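Local coordinates for protein genome packaging NTPase B204 (Sulfolobus turreted icosahedral virus 2, PDB 4KFU) that probably hydrolyses ATP through a P-loop of the FtsK-HerA superfamily to power packaging of viral DNA into the capsid, at residues A[48-57]-A[66-74]. Sequence-based numbering, arbitrary orientation.
Sequences SEYSKFGYNA and KQYVVVYDR. With ZN (zinc ion), chain L.
Y55 bonds to Y68 and V70 through its backbone, adding the edge strand 55-56 to strand 68-72 in a short parallel ladder that illustrates how a brief strand can extend a sheet. Y55 N donates to Y68 O at 2.7 Å. V70 N returns a bond to Y55 O at 2.8 Å, and A57 N then reaches V70 O. Where the ladder ends, a water carries it on, donating to A57 O and V70 O and accepting from Y72 N.

N56 braces the loop before the strand: its ND2 meets S51 O in the carbonyl plane, on a lone pair, while its OD1 accepts from S51 OG. S51 OG in turn accepts the N-H of S48, across the type I turn from S48 to S51.

V70 points its side chain into this loop, CG2 lying 3.5 Å from Y50 O and 3.6 Å from G54 N. On the other side of the ladder, A57 CB rests on V69 CG2 (3.7 Å). There too, K66, folded back at chi2 (-66°), lays CE 3.9 Å above the centre of the Y55 ring, while the second bend, at chi4, sets NZ over the same face as a cation-pi partner.

Helix 60-65 completes the beta-alpha-beta unit, and D73, just beyond strand 68-72, binds zinc with D39, H41 and H108. The chemistry implies an edge held mainly by backbone bonds, with a loop that is braced by the N56 amide and S51 hydroxyl and whose backbone packs against the buried V70.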
loop_
_atom_site.group_PDB
_atom_site.type_symbol
_atom_site.label_atom_id
_atom_site.label_comp_id
_atom_site.label_asym_id
_atom_site.label_seq_id
_atom_site.Cartn_x
_atom_site.Cartn_y
_atom_site.Cartn_z
ATOM N N SER A 48 -3.832 12.260 -12.902
ATOM C CA SER A 48 -3.265 11.989 -11.587
ATOM C C SER A 48 -2.000 11.152 -11.717
ATOM O O SER A 48 -1.682 10.657 -12.804
ATOM C CB SER A 48 -4.290 11.294 -10.691
ATOM O OG SER A 48 -4.647 10.031 -11.219
ATOM N N GLU A 49 -1.284 10.987 -10.607
ATOM C CA GLU A 49 0.044 10.374 -10.652
ATOM C C GLU A 49 0.058 9.032 -11.379
ATOM O O GLU A 49 0.967 8.744 -12.162
ATOM C CB GLU A 49 0.623 10.208 -9.246
ATOM C CG GLU A 49 1.901 9.365 -9.241
ATOM C CD GLU A 49 2.653 9.425 -7.924
ATOM O OE1 GLU A 49 2.036 9.783 -6.888
ATOM O OE2 GLU A 49 3.866 9.108 -7.928
ATOM N N TYR A 50 -0.972 8.225 -11.157
ATOM C CA TYR A 50 -0.983 6.881 -11.735
ATOM C C TYR A 50 -1.854 6.736 -12.996
ATOM O O TYR A 50 -2.126 5.610 -13.424
ATOM C CB TYR A 50 -1.434 5.866 -10.674
ATOM C CG TYR A 50 -0.389 5.590 -9.606
ATOM C CD1 TYR A 50 0.529 4.550 -9.750
ATOM C CD2 TYR A 50 -0.329 6.360 -8.454
ATOM C CE1 TYR A 50 1.494 4.284 -8.757
ATOM C CE2 TYR A 50 0.629 6.105 -7.460
ATOM C CZ TYR A 50 1.530 5.066 -7.621
ATOM O OH TYR A 50 2.478 4.823 -6.637
ATOM N N SER A 51 -2.263 7.858 -13.596
ATOM C CA SER A 51 -3.134 7.835 -14.787
ATOM C C SER A 51 -2.680 6.886 -15.897
ATOM O O SER A 51 -3.496 6.258 -16.560
ATOM C CB SER A 51 -3.317 9.247 -15.361
ATOM O OG SER A 51 -4.225 9.994 -14.576
ATOM N N LYS A 52 -1.375 6.760 -16.090
ATOM C CA LYS A 52 -0.865 5.906 -17.150
ATOM C C LYS A 52 -0.992 4.406 -16.860
ATOM O O LYS A 52 -0.801 3.576 -17.755
ATOM C CB LYS A 52 0.604 6.257 -17.437
ATOM N N PHE A 53 -1.320 4.054 -15.620
ATOM C CA PHE A 53 -1.255 2.654 -15.192
ATOM C C PHE A 53 -2.559 1.856 -15.253
ATOM O O PHE A 53 -2.589 0.688 -14.853
ATOM C CB PHE A 53 -0.644 2.561 -13.791
ATOM C CG PHE A 53 0.799 2.947 -13.755
ATOM C CD1 PHE A 53 1.783 2.006 -13.993
ATOM C CD2 PHE A 53 1.171 4.263 -13.526
ATOM C CE1 PHE A 53 3.126 2.359 -13.974
ATOM C CE2 PHE A 53 2.516 4.635 -13.514
ATOM C CZ PHE A 53 3.493 3.678 -13.739
ATOM N N GLY A 54 -3.624 2.472 -15.761
ATOM C CA GLY A 54 -4.884 1.757 -15.923
ATOM C C GLY A 54 -6.027 2.641 -16.375
ATOM O O GLY A 54 -5.827 3.829 -16.660
ATOM N N TYR A 55 -7.231 2.074 -16.445
ATOM C CA TYR A 55 -8.396 2.858 -16.871
ATOM C C TYR A 55 -8.796 3.897 -15.814
ATOM O O TYR A 55 -9.028 3.555 -14.647
ATOM C CB TYR A 55 -9.590 1.953 -17.183
ATOM C CG TYR A 55 -10.747 2.717 -17.806
ATOM C CD1 TYR A 55 -10.829 2.896 -19.184
ATOM C CD2 TYR A 55 -11.735 3.289 -17.012
ATOM C CE1 TYR A 55 -11.886 3.614 -19.760
ATOM C CE2 TYR A 55 -12.789 4.009 -17.572
ATOM C CZ TYR A 55 -12.858 4.168 -18.945
ATOM O OH TYR A 55 -13.909 4.872 -19.494
ATOM N N ASN A 56 -8.878 5.162 -16.223
ATOM C CA ASN A 56 -9.247 6.243 -15.309
ATOM C C ASN A 56 -10.758 6.257 -15.055
ATOM O O ASN A 56 -11.529 6.834 -15.837
ATOM C CB ASN A 56 -8.792 7.594 -15.861
ATOM C CG ASN A 56 -7.276 7.782 -15.805
ATOM O OD1 ASN A 56 -6.793 8.873 -15.487
ATOM N ND2 ASN A 56 -6.524 6.730 -16.113
ATOM N N ALA A 57 -11.166 5.630 -13.953
ATOM C CA ALA A 57 -12.574 5.407 -13.637
ATOM C C ALA A 57 -13.311 6.674 -13.211
ATOM O O ALA A 57 -12.756 7.521 -12.502
ATOM C CB ALA A 57 -12.699 4.345 -12.557
ATOM N N LYS A 66 -13.480 -2.795 -15.104
ATOM C CA LYS A 66 -12.179 -2.601 -15.752
ATOM C C LYS A 66 -11.082 -3.388 -15.042
ATOM O O LYS A 66 -10.927 -3.285 -13.820
ATOM C CB LYS A 66 -11.824 -1.113 -15.788
ATOM C CG LYS A 66 -12.816 -0.252 -16.577
ATOM C CD LYS A 66 -12.801 -0.598 -18.065
ATOM C CE LYS A 66 -13.868 0.185 -18.828
ATOM N NZ LYS A 66 -15.216 -0.087 -18.253
ATOM N N GLN A 67 -10.314 -4.160 -15.810
ATOM C CA GLN A 67 -9.305 -5.068 -15.249
ATOM C C GLN A 67 -8.176 -4.325 -14.521
ATOM O O GLN A 67 -7.807 -4.693 -13.408
ATOM C CB GLN A 67 -8.724 -5.978 -16.336
ATOM C CG GLN A 67 -7.792 -7.065 -15.804
ATOM C CD GLN A 67 -7.160 -7.892 -16.914
ATOM O OE1 GLN A 67 -7.047 -7.433 -18.051
ATOM N NE2 GLN A 67 -6.748 -9.116 -16.586
ATOM N N TYR A 68 -7.636 -3.288 -15.159
ATOM C CA TYR A 68 -6.643 -2.433 -14.527
ATOM C C TYR A 68 -7.221 -1.037 -14.385
ATOM O O TYR A 68 -7.504 -0.366 -15.382
ATOM C CB TYR A 68 -5.337 -2.440 -15.328
ATOM C CG TYR A 68 -4.717 -3.819 -15.381
ATOM C CD1 TYR A 68 -4.072 -4.352 -14.269
ATOM C CD2 TYR A 68 -4.803 -4.603 -16.525
ATOM C CE1 TYR A 68 -3.512 -5.616 -14.299
ATOM C CE2 TYR A 68 -4.249 -5.877 -16.564
ATOM C CZ TYR A 68 -3.603 -6.373 -15.450
ATOM O OH TYR A 68 -3.048 -7.634 -15.477
ATOM N N VAL A 69 -7.407 -0.600 -13.141
ATOM C CA VAL A 69 -8.207 0.592 -12.893
ATOM C C VAL A 69 -7.561 1.570 -11.912
ATOM O O VAL A 69 -6.935 1.180 -10.915
ATOM C CB VAL A 69 -9.659 0.204 -12.472
ATOM C CG1 VAL A 69 -9.636 -0.756 -11.313
ATOM C CG2 VAL A 69 -10.497 1.435 -12.137
ATOM N N VAL A 70 -7.715 2.851 -12.225
ATOM C CA VAL A 70 -7.158 3.929 -11.428
ATOM C C VAL A 70 -8.286 4.864 -11.030
ATOM O O VAL A 70 -9.034 5.357 -11.888
ATOM C CB VAL A 70 -6.104 4.710 -12.236
ATOM C CG1 VAL A 70 -5.546 5.873 -11.417
ATOM C CG2 VAL A 70 -4.990 3.781 -12.695
ATOM N N VAL A 71 -8.409 5.093 -9.726
ATOM C CA VAL A 71 -9.468 5.909 -9.168
ATOM C C VAL A 71 -8.849 7.138 -8.516
ATOM O O VAL A 71 -8.149 7.016 -7.510
ATOM C CB VAL A 71 -10.219 5.139 -8.056
ATOM C CG1 VAL A 71 -11.523 5.843 -7.709
ATOM C CG2 VAL A 71 -10.463 3.690 -8.466
ATOM N N TYR A 72 -9.102 8.325 -9.059
ATOM C CA TYR A 72 -8.674 9.526 -8.352
ATOM C C TYR A 72 -9.632 9.819 -7.200
ATOM O O TYR A 72 -10.837 9.966 -7.411
ATOM C CB TYR A 72 -8.584 10.745 -9.268
ATOM C CG TYR A 72 -8.339 11.999 -8.464
ATOM C CD1 TYR A 72 -7.110 12.220 -7.861
ATOM C CD2 TYR A 72 -9.347 12.942 -8.273
ATOM C CE1 TYR A 72 -6.876 13.353 -7.098
ATOM C CE2 TYR A 72 -9.124 14.086 -7.512
ATOM C CZ TYR A 72 -7.884 14.284 -6.927
ATOM O OH TYR A 72 -7.645 15.411 -6.170
ATOM N N ASP A 73 -9.094 9.911 -5.987
ATOM C CA ASP A 73 -9.907 10.120 -4.782
ATOM C C ASP A 73 -9.861 11.573 -4.314
ATOM O O ASP A 73 -8.890 12.010 -3.691
ATOM C CB ASP A 73 -9.445 9.183 -3.661
ATOM C CG ASP A 73 -10.185 9.410 -2.352
ATOM O OD1 ASP A 73 -11.256 10.058 -2.337
ATOM O OD2 ASP A 73 -9.693 8.923 -1.317
ATOM N N ARG A 74 -10.937 12.301 -4.602
ATOM C CA ARG A 74 -11.026 13.724 -4.322
ATOM C C ARG A 74 -11.408 14.000 -2.870
ATOM O O ARG A 74 -10.801 14.848 -2.216
ATOM C CB ARG A 74 -12.049 14.373 -5.270
ATOM C CG ARG A 74 -12.413 15.811 -4.928
HETATM ZN ZN ZN L . -8.465 7.298 -1.190
HETATM O O HOH W 1 -10.057 8.123 -12.030
#